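Local coordinates for protein carboxyvinyl-carboxyphosphonate phosphorylmutase (Bacillus anthracis, PDB 4IQD) that is an enzyme of the TIM-barrel clan, modelled as a two-chain assembly with pyruvic acid bound, at residues Q32-H37 against L51-S56; L215-E220 against I241-S246; A18-A23 against T88-L93; N9-Q14 against E115-A120; I162-D167 against D190-E195. One frame throughout, in Å; residues are numbered along the deposited sequence. Where two conformers were deposited one is given.

Overall arrangement
Interactions 1, 2 and 5 are buried strand-to-strand contacts of the barrel wall, and each contributes residues to the pyruvic acid pocket. Interaction 5 pairs strands in continuous register, interaction 2 through one parallel bridge followed by loop side chains, and interaction 1 through a single bridge between diverging strands. Strands 31-34 and 239-242 link interactions 1 and 2, while the backbone bond between L215 and I192 links 2 and 5. Interactions 3 and 4 lie away from the pocket, with a bond from S12 to D89 between them. There, apolar packing under helix 14-26 gives way to arginine, lysine and amide side chains that bond mostly to backbone carbonyls; interaction 4 is only partly buried.

Interaction 1 of 5, residues Q32-H37 against L51-S56; sequences QIPGAH and LALYLS. With PYR (pyruvic acid), chain C.
P34 and Y54 meet through their backbones: Y54 N donates to P34 O over 2.7 Å at a bent 139°. A36 N returns a straighter bond of 2.8 Å to Y54 O. These two bonds frame the bridge between G35 and Y54. The axes of 32-34 and 53-55 are 44° apart, consistent with a pairing of only one bridge. G35 CA sits 3.1 Å from Y54 O in a CA-H...O contact and also lies at the edge of the tyrosine ring.

Around this centre, I33 spreads its two branches: CG2 packs on Y54 CB at 3.7 Å and CG1 reaches A52 CB at 4.0 Å. A52 O is buried without a polar partner, facing the CD of P34. Where the strands splay, a water accepts from L51 N and donates to Q32 O.

Y54 holds CG anti to its N (chi1 -174°), sending the ring past G35 until its edge faces OXT of the pyruvic acid; its OH is bonded to Q122. S56 OG donates to O of the same pyruvic acid at 2.9 Å and also caps A59 N at the start of the next helix.

Strand 31-34 continues its pairing with 239-242, strand 53-55 pairs with 92-95, and helix 39-48 packs on A36 and L53, which places this bridge at a seam of the barrel wall.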
# COMPACT_ATOMS: atom_id res chain seq x y z
N GLN A 32 -9.47 20.45 -4.53
CA GLN A 32 -9.15 19.17 -5.14
C GLN A 32 -8.72 18.18 -4.06
O GLN A 32 -7.84 18.47 -3.25
CB GLN A 32 -8.05 19.32 -6.19
CG GLN A 32 -8.45 20.14 -7.41
CD GLN A 32 -7.36 20.16 -8.46
OE1 GLN A 32 -6.28 20.70 -8.25
NE2 GLN A 32 -7.64 19.56 -9.61
N ILE A 33 -9.36 17.02 -4.04
CA ILE A 33 -9.10 16.02 -3.02
C ILE A 33 -8.69 14.70 -3.67
O ILE A 33 -9.53 13.92 -4.11
CB ILE A 33 -10.35 15.77 -2.15
CG1 ILE A 33 -10.88 17.09 -1.59
CG2 ILE A 33 -10.02 14.81 -1.02
CD1 ILE A 33 -12.05 16.91 -0.66
N PRO A 34 -7.38 14.44 -3.72
CA PRO A 34 -6.84 13.23 -4.33
C PRO A 34 -7.04 12.00 -3.46
O PRO A 34 -6.94 12.09 -2.24
CB PRO A 34 -5.33 13.52 -4.41
CG PRO A 34 -5.17 14.95 -4.10
CD PRO A 34 -6.32 15.34 -3.25
N GLY A 35 -7.32 10.87 -4.09
CA GLY A 35 -7.33 9.61 -3.38
C GLY A 35 -5.91 9.16 -3.08
O GLY A 35 -5.04 9.21 -3.94
N ALA A 36 -5.68 8.73 -1.84
CA ALA A 36 -4.40 8.15 -1.47
C ALA A 36 -4.65 6.81 -0.80
O ALA A 36 -5.13 6.76 0.32
CB ALA A 36 -3.64 9.07 -0.53
N HIS A 37 -4.34 5.72 -1.50
CA HIS A 37 -4.61 4.39 -0.98
C HIS A 37 -3.60 3.95 0.07
O HIS A 37 -3.84 2.99 0.80
CB HIS A 37 -4.67 3.36 -2.11
CG HIS A 37 -3.38 3.21 -2.87
ND1 HIS A 37 -3.02 4.07 -3.88
CD2 HIS A 37 -2.39 2.31 -2.76
CE1 HIS A 37 -1.84 3.70 -4.36
NE2 HIS A 37 -1.44 2.63 -3.70
N LEU A 51 -4.39 19.81 -0.38
CA LEU A 51 -4.66 20.24 0.99
C LEU A 51 -5.65 19.34 1.72
O LEU A 51 -6.04 19.61 2.86
CB LEU A 51 -5.19 21.67 0.99
CG LEU A 51 -4.31 22.69 0.26
CD1 LEU A 51 -4.95 24.06 0.31
CD2 LEU A 51 -2.91 22.71 0.84
N ALA A 52 -6.06 18.27 1.05
CA ALA A 52 -6.98 17.31 1.63
C ALA A 52 -6.79 16.02 0.87
O ALA A 52 -6.33 16.03 -0.27
CB ALA A 52 -8.41 17.81 1.51
N LEU A 53 -7.12 14.90 1.50
CA LEU A 53 -6.90 13.60 0.89
C LEU A 53 -8.15 12.76 0.96
O LEU A 53 -9.02 13.00 1.80
CB LEU A 53 -5.75 12.86 1.58
CG LEU A 53 -4.36 13.46 1.45
CD1 LEU A 53 -3.38 12.61 2.23
CD2 LEU A 53 -3.94 13.56 -0.00
N TYR A 54 -8.24 11.76 0.09
CA TYR A 54 -9.41 10.90 0.03
C TYR A 54 -9.01 9.44 0.16
O TYR A 54 -8.07 8.98 -0.48
CB TYR A 54 -10.15 11.13 -1.29
CG TYR A 54 -11.47 10.40 -1.43
CD1 TYR A 54 -12.58 10.79 -0.68
CD2 TYR A 54 -11.61 9.35 -2.32
CE1 TYR A 54 -13.79 10.13 -0.81
CE2 TYR A 54 -12.83 8.69 -2.46
CZ TYR A 54 -13.91 9.08 -1.70
OH TYR A 54 -15.12 8.43 -1.83
N LEU A 55 -9.73 8.71 1.00
CA LEU A 55 -9.55 7.27 1.08
C LEU A 55 -10.78 6.58 0.52
O LEU A 55 -11.84 6.58 1.14
CB LEU A 55 -9.31 6.84 2.52
CG LEU A 55 -8.99 5.36 2.70
CD1 LEU A 55 -7.73 4.99 1.94
CD2 LEU A 55 -8.85 5.02 4.18
N SER A 56 -10.65 6.01 -0.67
CA SER A 56 -11.76 5.35 -1.33
C SER A 56 -11.77 3.86 -1.04
O SER A 56 -10.71 3.22 -0.99
CB SER A 56 -11.70 5.57 -2.84
OG SER A 56 -11.44 4.36 -3.53
C PYR C . -14.96 5.33 -5.16
O PYR C . -13.67 5.12 -5.24
OXT PYR C . -15.49 5.65 -4.00
CA PYR C . -15.75 5.21 -6.31
O3 PYR C . -17.05 5.32 -6.24
CB PYR C . -15.10 4.95 -7.64
O HOH W 1 -6.10 20.48 -2.47

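Interaction 2 of 5, residues L215-E220 against I241-S246; sequences LANMTE and IYPVTS. With PYR (pyruvic acid), chain C.
Two backbone bonds bracket the parallel bridge of N217 with I241: I241 N to A216 O, 2.9 Å and close to straight at 167°, and M218 N to I241 O, 2.8 Å. At the start of the strand pair, L215 CD2 touches I241 CD1 at 3.6 Å, the two side chains crossing at about a right angle. I241 carries CG1 between its own N and carbonyl carbon (chi1 59°), a turn that also brings CD1 near N217 OD1. That amide oxygen is buried with no polar partner in the model and lies 3.2 Å from P243 CG. Selenomethionine M218 meets Y242 through its CB, obliquely to the ring, while the hydroxyl of Y242 is bonded to Q32.

Past the strands, T219 and V244 run side by side, with V244 CG2 3.5 Å from O of the pyruvic acid and P243 CB packed against the same oxygen. E220, bent at chi2, receives a bond from T245 OG1 on the syn side of OE2, at 2.5 Å. A water donates to E220 OE1 over 2.8 Å and accepts from V244 N.

Further partners are R248, in a salt bridge with OE1, and Q267 of the second subunit, bonded to OE2. The carboxylate is therefore gripped at both oxygens, which should fix its rotation, whereas P243 and V244 offer the pyruvic acid carbon contacts.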
# COMPACT_ATOMS: atom_id res chain seq x y z
N LEU A 215 -20.00 17.81 -3.98
CA LEU A 215 -18.78 17.11 -4.33
C LEU A 215 -18.91 16.54 -5.73
O LEU A 215 -19.97 16.03 -6.11
CB LEU A 215 -18.54 15.98 -3.33
CG LEU A 215 -17.26 15.13 -3.33
CD1 LEU A 215 -17.14 14.46 -1.98
CD2 LEU A 215 -17.25 14.07 -4.42
N ALA A 216 -17.83 16.61 -6.50
CA ALA A 216 -17.78 16.01 -7.82
C ALA A 216 -16.84 14.81 -7.79
O ALA A 216 -15.76 14.88 -7.21
CB ALA A 216 -17.31 17.02 -8.84
N ASN A 217 -17.26 13.71 -8.41
CA ASN A 217 -16.47 12.49 -8.43
C ASN A 217 -15.70 12.33 -9.74
O ASN A 217 -16.25 11.84 -10.72
CB ASN A 217 -17.39 11.28 -8.25
CG ASN A 217 -16.65 9.96 -8.26
OD1 ASN A 217 -15.45 9.90 -7.97
ND2 ASN A 217 -17.36 8.89 -8.58
N MSE A 218 -14.44 12.73 -9.74
CA MSE A 218 -13.63 12.55 -10.95
C MSE A 218 -12.86 11.25 -11.05
O MSE A 218 -11.64 11.24 -11.10
CB MSE A 218 -12.73 13.74 -11.22
CG MSE A 218 -13.40 14.75 -12.11
SE MSE A 218 -13.47 14.30 -14.02
CE MSE A 218 -14.61 12.74 -14.08
N THR A 219 -13.60 10.15 -11.12
CA THR A 219 -13.00 8.85 -11.31
C THR A 219 -12.94 8.55 -12.81
O THR A 219 -13.82 8.93 -13.57
CB THR A 219 -13.77 7.76 -10.55
OG1 THR A 219 -13.09 6.50 -10.67
CG2 THR A 219 -15.19 7.63 -11.07
N GLU A 220 -11.87 7.88 -13.24
CA GLU A 220 -11.62 7.66 -14.65
C GLU A 220 -12.50 6.55 -15.21
O GLU A 220 -12.87 5.63 -14.48
CB GLU A 220 -10.14 7.34 -14.90
CG GLU A 220 -9.17 8.39 -14.37
CD GLU A 220 -8.96 8.30 -12.87
OE1 GLU A 220 -9.27 7.24 -12.29
OE2 GLU A 220 -8.50 9.29 -12.27
N ILE A 241 -13.11 15.00 -6.08
CA ILE A 241 -12.24 13.89 -5.72
C ILE A 241 -11.69 13.15 -6.93
O ILE A 241 -12.34 13.06 -7.98
CB ILE A 241 -12.98 12.88 -4.81
CG1 ILE A 241 -14.21 12.33 -5.52
CG2 ILE A 241 -13.37 13.53 -3.50
CD1 ILE A 241 -14.96 11.30 -4.72
N TYR A 242 -10.47 12.64 -6.78
CA TYR A 242 -9.83 11.79 -7.77
C TYR A 242 -9.46 10.50 -7.05
O TYR A 242 -8.31 10.28 -6.70
CB TYR A 242 -8.59 12.49 -8.35
CG TYR A 242 -8.87 13.89 -8.86
CD1 TYR A 242 -9.15 14.12 -10.20
CD2 TYR A 242 -8.86 14.98 -8.00
CE1 TYR A 242 -9.41 15.40 -10.67
CE2 TYR A 242 -9.12 16.26 -8.46
CZ TYR A 242 -9.39 16.46 -9.80
OH TYR A 242 -9.65 17.73 -10.26
N PRO A 243 -10.47 9.64 -6.82
CA PRO A 243 -10.47 8.57 -5.82
C PRO A 243 -9.48 7.44 -6.05
O PRO A 243 -8.85 6.98 -5.10
CB PRO A 243 -11.90 8.01 -5.90
CG PRO A 243 -12.69 9.04 -6.62
CD PRO A 243 -11.74 9.68 -7.56
N VAL A 244 -9.38 6.97 -7.29
CA VAL A 244 -8.69 5.70 -7.54
C VAL A 244 -7.44 5.89 -8.39
O VAL A 244 -6.69 4.94 -8.64
CB VAL A 244 -9.65 4.71 -8.21
CG1 VAL A 244 -9.12 3.29 -8.12
CG2 VAL A 244 -11.01 4.78 -7.54
N THR A 245 -7.21 7.13 -8.81
CA THR A 245 -6.13 7.46 -9.72
C THR A 245 -4.77 6.95 -9.24
O THR A 245 -4.00 6.41 -10.02
CB THR A 245 -6.03 8.98 -9.92
OG1 THR A 245 -7.35 9.52 -10.05
CG2 THR A 245 -5.23 9.30 -11.16
N SER A 246 -4.50 7.11 -7.95
CA SER A 246 -3.22 6.71 -7.38
C SER A 246 -2.92 5.23 -7.60
O SER A 246 -1.79 4.86 -7.90
CB SER A 246 -3.17 7.03 -5.88
OG SER A 246 -4.08 6.23 -5.16
C PYR C . -14.96 5.33 -5.16
O PYR C . -13.67 5.12 -5.24
OXT PYR C . -15.49 5.65 -4.00
CA PYR C . -15.75 5.21 -6.31
O3 PYR C . -17.05 5.32 -6.24
CB PYR C . -15.10 4.95 -7.64
O HOH W 2 -10.30 7.96 -9.75

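Interaction 3 of 5, residues A18-A23 against T88-L93; sequences ANRFRA and TDLPVL
P91 is wedged between two side chains of helix 14-26: its CB comes to the edge of the F21 ring, 3.7 Å from CD1, and its CG lies 3.6 Å from R20 CD. F21 makes the buried half of the contact. With CG anti to the backbone N (chi1 -175°), its ring projects from the helix toward the strand, and CZ ends 4.2 Å from L93 CB. The ring of Y161 meets F21 edge-to-face, adding to this buried side.

The polar end of R20 is looser and more open, both R20 and D89 being partly exposed. R20 NH1 donates to D89 O at 2.9 Å, in the carbonyl plane, but the oxygen sits 32° out of the guanidinium plane. The salt bridge from R20 NH2 to D89 OD2 is long at 3.6 Å, with the two groups turned 79° apart, so the charges are not paired flat. D89 has its stronger partner in S12, whose N bonds to OD1.

D89 leaves helix 74-88 with positive phi. F21 also touches A119 and A120, and through Y161 it reaches strand 161-166, consistent with a helix that covers the N-terminal end of a TIM barrel.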
# COMPACT_ATOMS: atom_id res chain seq x y z
N ALA A 18 -11.04 18.64 11.08
CA ALA A 18 -12.39 18.74 10.53
C ALA A 18 -12.71 20.18 10.16
O ALA A 18 -13.26 20.45 9.09
CB ALA A 18 -13.40 18.21 11.51
N ASN A 19 -12.36 21.10 11.05
CA ASN A 19 -12.63 22.51 10.81
C ASN A 19 -11.80 23.05 9.66
O ASN A 19 -12.27 23.88 8.88
CB ASN A 19 -12.39 23.33 12.08
CG ASN A 19 -13.30 22.92 13.21
OD1 ASN A 19 -14.45 22.57 13.00
ND2 ASN A 19 -12.78 22.97 14.43
N ARG A 20 -10.57 22.57 9.55
CA ARG A 20 -9.69 22.97 8.45
C ARG A 20 -10.30 22.50 7.15
O ARG A 20 -10.33 23.23 6.16
CB ARG A 20 -8.30 22.37 8.62
CG ARG A 20 -7.30 22.84 7.57
CD ARG A 20 -6.06 21.95 7.49
NE ARG A 20 -5.24 21.98 8.70
CZ ARG A 20 -4.12 21.28 8.87
NH1 ARG A 20 -3.68 20.49 7.90
NH2 ARG A 20 -3.44 21.38 10.00
N PHE A 21 -10.80 21.27 7.16
CA PHE A 21 -11.48 20.68 6.02
C PHE A 21 -12.69 21.52 5.62
O PHE A 21 -12.88 21.84 4.44
CB PHE A 21 -11.93 19.25 6.34
CG PHE A 21 -12.53 18.53 5.18
CD1 PHE A 21 -11.73 17.86 4.28
CD2 PHE A 21 -13.91 18.51 5.00
CE1 PHE A 21 -12.29 17.18 3.21
CE2 PHE A 21 -14.47 17.84 3.93
CZ PHE A 21 -13.66 17.17 3.03
N ARG A 22 -13.51 21.86 6.61
CA ARG A 22 -14.69 22.68 6.37
C ARG A 22 -14.29 24.00 5.73
O ARG A 22 -14.90 24.44 4.76
CB ARG A 22 -15.43 22.96 7.68
CG ARG A 22 -16.57 23.95 7.52
CD ARG A 22 -17.26 24.24 8.84
NE ARG A 22 -17.82 23.03 9.46
CZ ARG A 22 -18.98 22.49 9.12
NH1 ARG A 22 -19.72 23.03 8.16
NH2 ARG A 22 -19.40 21.40 9.74
N ALA A 23 -13.26 24.63 6.28
CA ALA A 23 -12.72 25.86 5.73
C ALA A 23 -12.41 25.67 4.25
O ALA A 23 -12.86 26.45 3.41
CB ALA A 23 -11.45 26.26 6.47
N THR A 88 0.82 12.83 7.05
CA THR A 88 0.70 14.10 6.34
C THR A 88 0.19 15.24 7.20
O THR A 88 0.53 16.40 6.96
CB THR A 88 -0.25 13.96 5.15
OG1 THR A 88 -1.56 13.59 5.62
CG2 THR A 88 0.25 12.88 4.20
N ASP A 89 -0.64 14.91 8.19
CA ASP A 89 -1.36 15.91 9.00
C ASP A 89 -2.33 16.72 8.13
O ASP A 89 -2.53 17.92 8.35
CB ASP A 89 -0.39 16.83 9.76
CG ASP A 89 -1.07 17.61 10.87
OD1 ASP A 89 -1.69 16.97 11.75
OD2 ASP A 89 -1.00 18.85 10.86
N LEU A 90 -2.91 16.05 7.14
CA LEU A 90 -3.92 16.67 6.27
C LEU A 90 -5.31 16.14 6.58
O LEU A 90 -5.45 15.00 7.02
CB LEU A 90 -3.60 16.39 4.80
CG LEU A 90 -2.51 17.23 4.15
CD1 LEU A 90 -2.39 16.85 2.69
CD2 LEU A 90 -2.82 18.70 4.31
N PRO A 91 -6.34 16.97 6.34
CA PRO A 91 -7.72 16.51 6.47
C PRO A 91 -7.98 15.39 5.48
O PRO A 91 -7.67 15.53 4.30
CB PRO A 91 -8.54 17.74 6.08
CG PRO A 91 -7.62 18.90 6.27
CD PRO A 91 -6.26 18.38 5.93
N VAL A 92 -8.54 14.29 5.95
CA VAL A 92 -8.82 13.16 5.09
C VAL A 92 -10.30 12.79 5.13
O VAL A 92 -10.86 12.57 6.20
CB VAL A 92 -7.98 11.93 5.49
CG1 VAL A 92 -8.40 10.71 4.69
CG2 VAL A 92 -6.50 12.23 5.27
N LEU A 93 -10.91 12.76 3.96
CA LEU A 93 -12.28 12.29 3.80
C LEU A 93 -12.27 10.80 3.50
O LEU A 93 -11.66 10.35 2.53
CB LEU A 93 -12.97 13.04 2.66
CG LEU A 93 -14.30 12.52 2.11
CD1 LEU A 93 -15.40 12.57 3.16
CD2 LEU A 93 -14.68 13.31 0.88

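Interaction 4 of 5, residues N9-Q14 against E115-A120; sequences NKQSTQ and EAKVAA
K117 and Q11 are brought together by their torsions: K117 bends at both chi3 and chi4 (75° each) to swing its ammonium across, and Q11, with chi1 at 45° and an extended chain beyond CG, carries its amide out, the two side chains crossing at about a right angle. K117 NZ donates to Q11 OE1 at 2.8 Å, almost in line with the C=O bond. S12 O is a second acceptor for NZ, at a modelled separation so short that its length is doubtful.

Q14 grips the other end of the loop, laying CG 3.6 Å from K117 CA and letting NE2 donate to V118 O at 2.9 Å; the acceptor is only 14° out of the amide plane. Q14 OE1 is bonded to S159 OG, which helps fix which way round the amide lies.

K117, just past helix 103-115, has positive phi and belongs to the Schellman motif that closes the helix. S12 N is also bonded to D89 OD1, which joins the same loop to the turn after helix 74-88.

The lysine charge is thus met across this contact by neutral amide and carbonyl oxygens at a partly buried edge of the fold.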
# COMPACT_ATOMS: atom_id res chain seq x y z
N ASN A 9 7.58 16.78 16.61
CA ASN A 9 6.40 16.70 15.75
C ASN A 9 5.33 17.70 16.18
O ASN A 9 5.23 18.05 17.35
CB ASN A 9 5.85 15.28 15.74
CG ASN A 9 5.05 14.98 14.49
OD1 ASN A 9 5.00 15.79 13.56
ND2 ASN A 9 4.43 13.80 14.45
N LYS A 10 4.52 18.14 15.22
CA LYS A 10 3.48 19.14 15.47
C LYS A 10 2.15 18.78 14.81
O LYS A 10 1.59 19.58 14.06
CB LYS A 10 3.92 20.52 14.98
CG LYS A 10 5.12 21.12 15.69
CD LYS A 10 5.24 22.61 15.37
CE LYS A 10 5.16 22.88 13.87
NZ LYS A 10 5.15 24.33 13.54
N GLN A 11 1.65 17.59 15.09
CA GLN A 11 0.38 17.14 14.52
C GLN A 11 -0.78 18.03 14.98
O GLN A 11 -0.67 18.77 15.96
CB GLN A 11 0.11 15.69 14.92
CG GLN A 11 0.39 15.40 16.38
CD GLN A 11 -0.25 14.11 16.85
OE1 GLN A 11 -1.44 13.89 16.65
NE2 GLN A 11 0.54 13.25 17.48
N SER A 12 -1.90 17.96 14.26
CA SER A 12 -3.10 18.70 14.61
C SER A 12 -4.05 17.78 15.36
O SER A 12 -3.85 16.57 15.39
CB SER A 12 -3.80 19.23 13.36
OG SER A 12 -2.97 20.13 12.64
N THR A 13 -5.09 18.35 15.98
CA THR A 13 -6.14 17.53 16.56
C THR A 13 -7.21 17.25 15.52
O THR A 13 -7.26 17.91 14.48
CB THR A 13 -6.76 18.15 17.84
OG1 THR A 13 -7.57 17.17 18.50
CG2 THR A 13 -7.61 19.35 17.52
N GLN A 14 -8.05 16.25 15.78
CA GLN A 14 -9.10 15.89 14.85
C GLN A 14 -10.03 17.06 14.63
O GLN A 14 -10.43 17.35 13.50
CB GLN A 14 -9.89 14.68 15.36
CG GLN A 14 -10.92 14.13 14.36
CD GLN A 14 -12.26 14.83 14.45
OE1 GLN A 14 -12.69 15.26 15.52
NE2 GLN A 14 -12.95 14.94 13.32
N GLU A 115 -11.09 8.76 16.29
CA GLU A 115 -9.87 8.27 16.91
C GLU A 115 -8.70 8.33 15.94
O GLU A 115 -7.58 8.66 16.33
CB GLU A 115 -10.06 6.85 17.42
CG GLU A 115 -10.97 6.75 18.63
CD GLU A 115 -10.99 5.36 19.22
OE1 GLU A 115 -10.70 4.40 18.49
OE2 GLU A 115 -11.29 5.23 20.43
N ALA A 116 -8.96 8.03 14.68
CA ALA A 116 -7.92 8.08 13.65
C ALA A 116 -7.64 9.51 13.21
O ALA A 116 -6.80 9.74 12.34
CB ALA A 116 -8.32 7.23 12.46
N LYS A 117 -8.34 10.46 13.82
CA LYS A 117 -8.24 11.88 13.48
C LYS A 117 -8.71 12.16 12.06
O LYS A 117 -8.23 13.07 11.39
CB LYS A 117 -6.82 12.43 13.71
CG LYS A 117 -6.31 12.21 15.12
CD LYS A 117 -4.79 12.08 15.14
CE LYS A 117 -4.11 13.42 14.94
NZ LYS A 117 -4.17 14.26 16.17
N VAL A 118 -9.66 11.35 11.59
CA VAL A 118 -10.27 11.57 10.29
C VAL A 118 -11.07 12.87 10.35
O VAL A 118 -11.77 13.13 11.33
CB VAL A 118 -11.20 10.41 9.90
CG1 VAL A 118 -11.95 10.72 8.64
CG2 VAL A 118 -10.39 9.13 9.74
N ALA A 119 -10.94 13.69 9.31
CA ALA A 119 -11.63 14.98 9.26
C ALA A 119 -13.08 14.87 8.80
O ALA A 119 -13.93 15.62 9.25
CB ALA A 119 -10.87 15.94 8.38
N ALA A 120 -13.36 13.93 7.89
CA ALA A 120 -14.69 13.79 7.30
C ALA A 120 -14.95 12.36 6.83
O ALA A 120 -14.02 11.62 6.53
CB ALA A 120 -14.87 14.76 6.15

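Interaction 5 of 5, residues I162-D167 against D190-E195; sequences IVARTD and DAIFPE
R165 lays its side chain along one face of the F193 ring: its CG stands 4.0 Å from the ring centroid, 21° off the normal, as a CH-pi contact. Farther out, F193 CZ lies over one face of the guanidinium, but the planes are 43° apart, so the groups are not stacked flat. E195 OE1 approaches R165 NH2 to 3.1 Å from well outside the guanidinium plane, a salt bridge of charges without a directed N-H. D167 OD2, in contrast, accepts a bond from R165 NE at 3.1 Å, completing a three-residue charge network.

This is a parallel strand pair of the TIM barrel, joined as a beta-alpha-beta unit by helix 174-187. The register runs from V163 with A191 to T166 with P194, held by bonds such as A164 N to A191 O and F193 N to A164 O, the latter 2.9 Å.

V163, A191, R165 and F193 share one face, where V163 CG1 touches F193 CB at 4.0 Å; R165 NH1 also makes a weak hydrogen bond to the pyruvic acid. A164 and I192 occupy the opposite face, against helix 174-187, with A164 CB 3.9 Å from I192 CD1. A water ties T166 O to E195 O beyond the strand ends. At the other end, I162 N donates to the anti lone pair of D190 OD2 over 2.6 Å, nearly straight at 174°.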
# COMPACT_ATOMS: atom_id res chain seq x y z
N ILE A 162 -19.64 15.61 7.63
CA ILE A 162 -20.32 14.53 6.94
C ILE A 162 -20.64 14.84 5.49
O ILE A 162 -21.33 15.82 5.20
CB ILE A 162 -21.65 14.17 7.61
CG1 ILE A 162 -21.44 13.85 9.09
CG2 ILE A 162 -22.28 12.99 6.90
CD1 ILE A 162 -22.72 13.56 9.81
N VAL A 163 -20.15 14.00 4.60
CA VAL A 163 -20.55 14.06 3.20
C VAL A 163 -21.49 12.89 2.93
O VAL A 163 -21.16 11.74 3.22
CB VAL A 163 -19.33 13.98 2.26
CG1 VAL A 163 -19.78 13.88 0.82
CG2 VAL A 163 -18.43 15.20 2.46
N ALA A 164 -22.66 13.18 2.37
CA ALA A 164 -23.64 12.14 2.08
C ALA A 164 -23.73 11.85 0.58
O ALA A 164 -23.97 12.75 -0.22
CB ALA A 164 -25.00 12.53 2.63
N ARG A 165 -23.54 10.59 0.22
CA ARG A 165 -23.62 10.18 -1.18
C ARG A 165 -24.99 9.60 -1.49
O ARG A 165 -25.53 8.82 -0.71
CB ARG A 165 -22.55 9.15 -1.50
CG ARG A 165 -22.60 8.67 -2.94
CD ARG A 165 -21.88 7.36 -3.11
NE ARG A 165 -21.88 6.92 -4.50
CZ ARG A 165 -20.78 6.60 -5.18
NH1 ARG A 165 -19.60 6.66 -4.60
NH2 ARG A 165 -20.87 6.21 -6.45
N THR A 166 -25.54 9.97 -2.64
CA THR A 166 -26.80 9.37 -3.08
C THR A 166 -26.69 8.88 -4.52
O THR A 166 -26.18 9.58 -5.40
CB THR A 166 -28.00 10.33 -2.90
OG1 THR A 166 -29.19 9.72 -3.39
CG2 THR A 166 -27.76 11.65 -3.63
N ASP A 167 -27.14 7.65 -4.76
CA ASP A 167 -27.14 7.09 -6.11
C ASP A 167 -28.53 7.13 -6.72
O ASP A 167 -28.84 6.37 -7.63
CB ASP A 167 -26.63 5.65 -6.09
CG ASP A 167 -25.12 5.56 -5.93
OD1 ASP A 167 -24.43 5.42 -6.95
OD2 ASP A 167 -24.64 5.64 -4.78
N ASP A 190 -23.22 17.75 5.90
CA ASP A 190 -22.66 19.07 5.64
C ASP A 190 -22.41 19.30 4.15
O ASP A 190 -22.17 20.42 3.71
CB ASP A 190 -21.35 19.26 6.41
CG ASP A 190 -21.48 18.84 7.86
OD1 ASP A 190 -22.19 19.53 8.62
OD2 ASP A 190 -20.86 17.82 8.24
N ALA A 191 -22.47 18.21 3.38
CA ALA A 191 -22.18 18.26 1.95
C ALA A 191 -22.81 17.09 1.22
O ALA A 191 -23.08 16.05 1.82
CB ALA A 191 -20.67 18.27 1.73
N ILE A 192 -23.04 17.25 -0.08
CA ILE A 192 -23.66 16.19 -0.88
C ILE A 192 -22.80 15.72 -2.06
O ILE A 192 -22.21 16.52 -2.78
CB ILE A 192 -25.06 16.60 -1.39
CG1 ILE A 192 -25.99 16.90 -0.21
CG2 ILE A 192 -25.67 15.50 -2.23
CD1 ILE A 192 -26.27 15.70 0.67
N PHE A 193 -22.74 14.40 -2.22
CA PHE A 193 -22.09 13.73 -3.34
C PHE A 193 -23.22 13.14 -4.18
O PHE A 193 -23.72 12.06 -3.87
CB PHE A 193 -21.15 12.65 -2.78
CG PHE A 193 -20.47 11.77 -3.81
CD1 PHE A 193 -20.73 11.87 -5.17
CD2 PHE A 193 -19.55 10.83 -3.39
CE1 PHE A 193 -20.10 11.04 -6.08
CE2 PHE A 193 -18.91 10.00 -4.30
CZ PHE A 193 -19.19 10.11 -5.64
N PRO A 194 -23.62 13.83 -5.26
CA PRO A 194 -24.67 13.36 -6.16
C PRO A 194 -24.10 12.52 -7.29
O PRO A 194 -23.68 13.06 -8.31
CB PRO A 194 -25.25 14.66 -6.73
CG PRO A 194 -24.28 15.77 -6.34
CD PRO A 194 -23.09 15.13 -5.70
N GLU A 195 -24.09 11.20 -7.11
CA GLU A 195 -23.50 10.31 -8.09
C GLU A 195 -24.20 10.36 -9.45
O GLU A 195 -25.42 10.23 -9.54
CB GLU A 195 -23.45 8.87 -7.57
CG GLU A 195 -23.17 7.83 -8.65
CD GLU A 195 -21.73 7.84 -9.16
OE1 GLU A 195 -20.89 8.54 -8.56
OE2 GLU A 195 -21.45 7.15 -10.15
O HOH W 3 -27.48 10.69 -7.51
O HOH W 4 -27.11 7.70 -9.42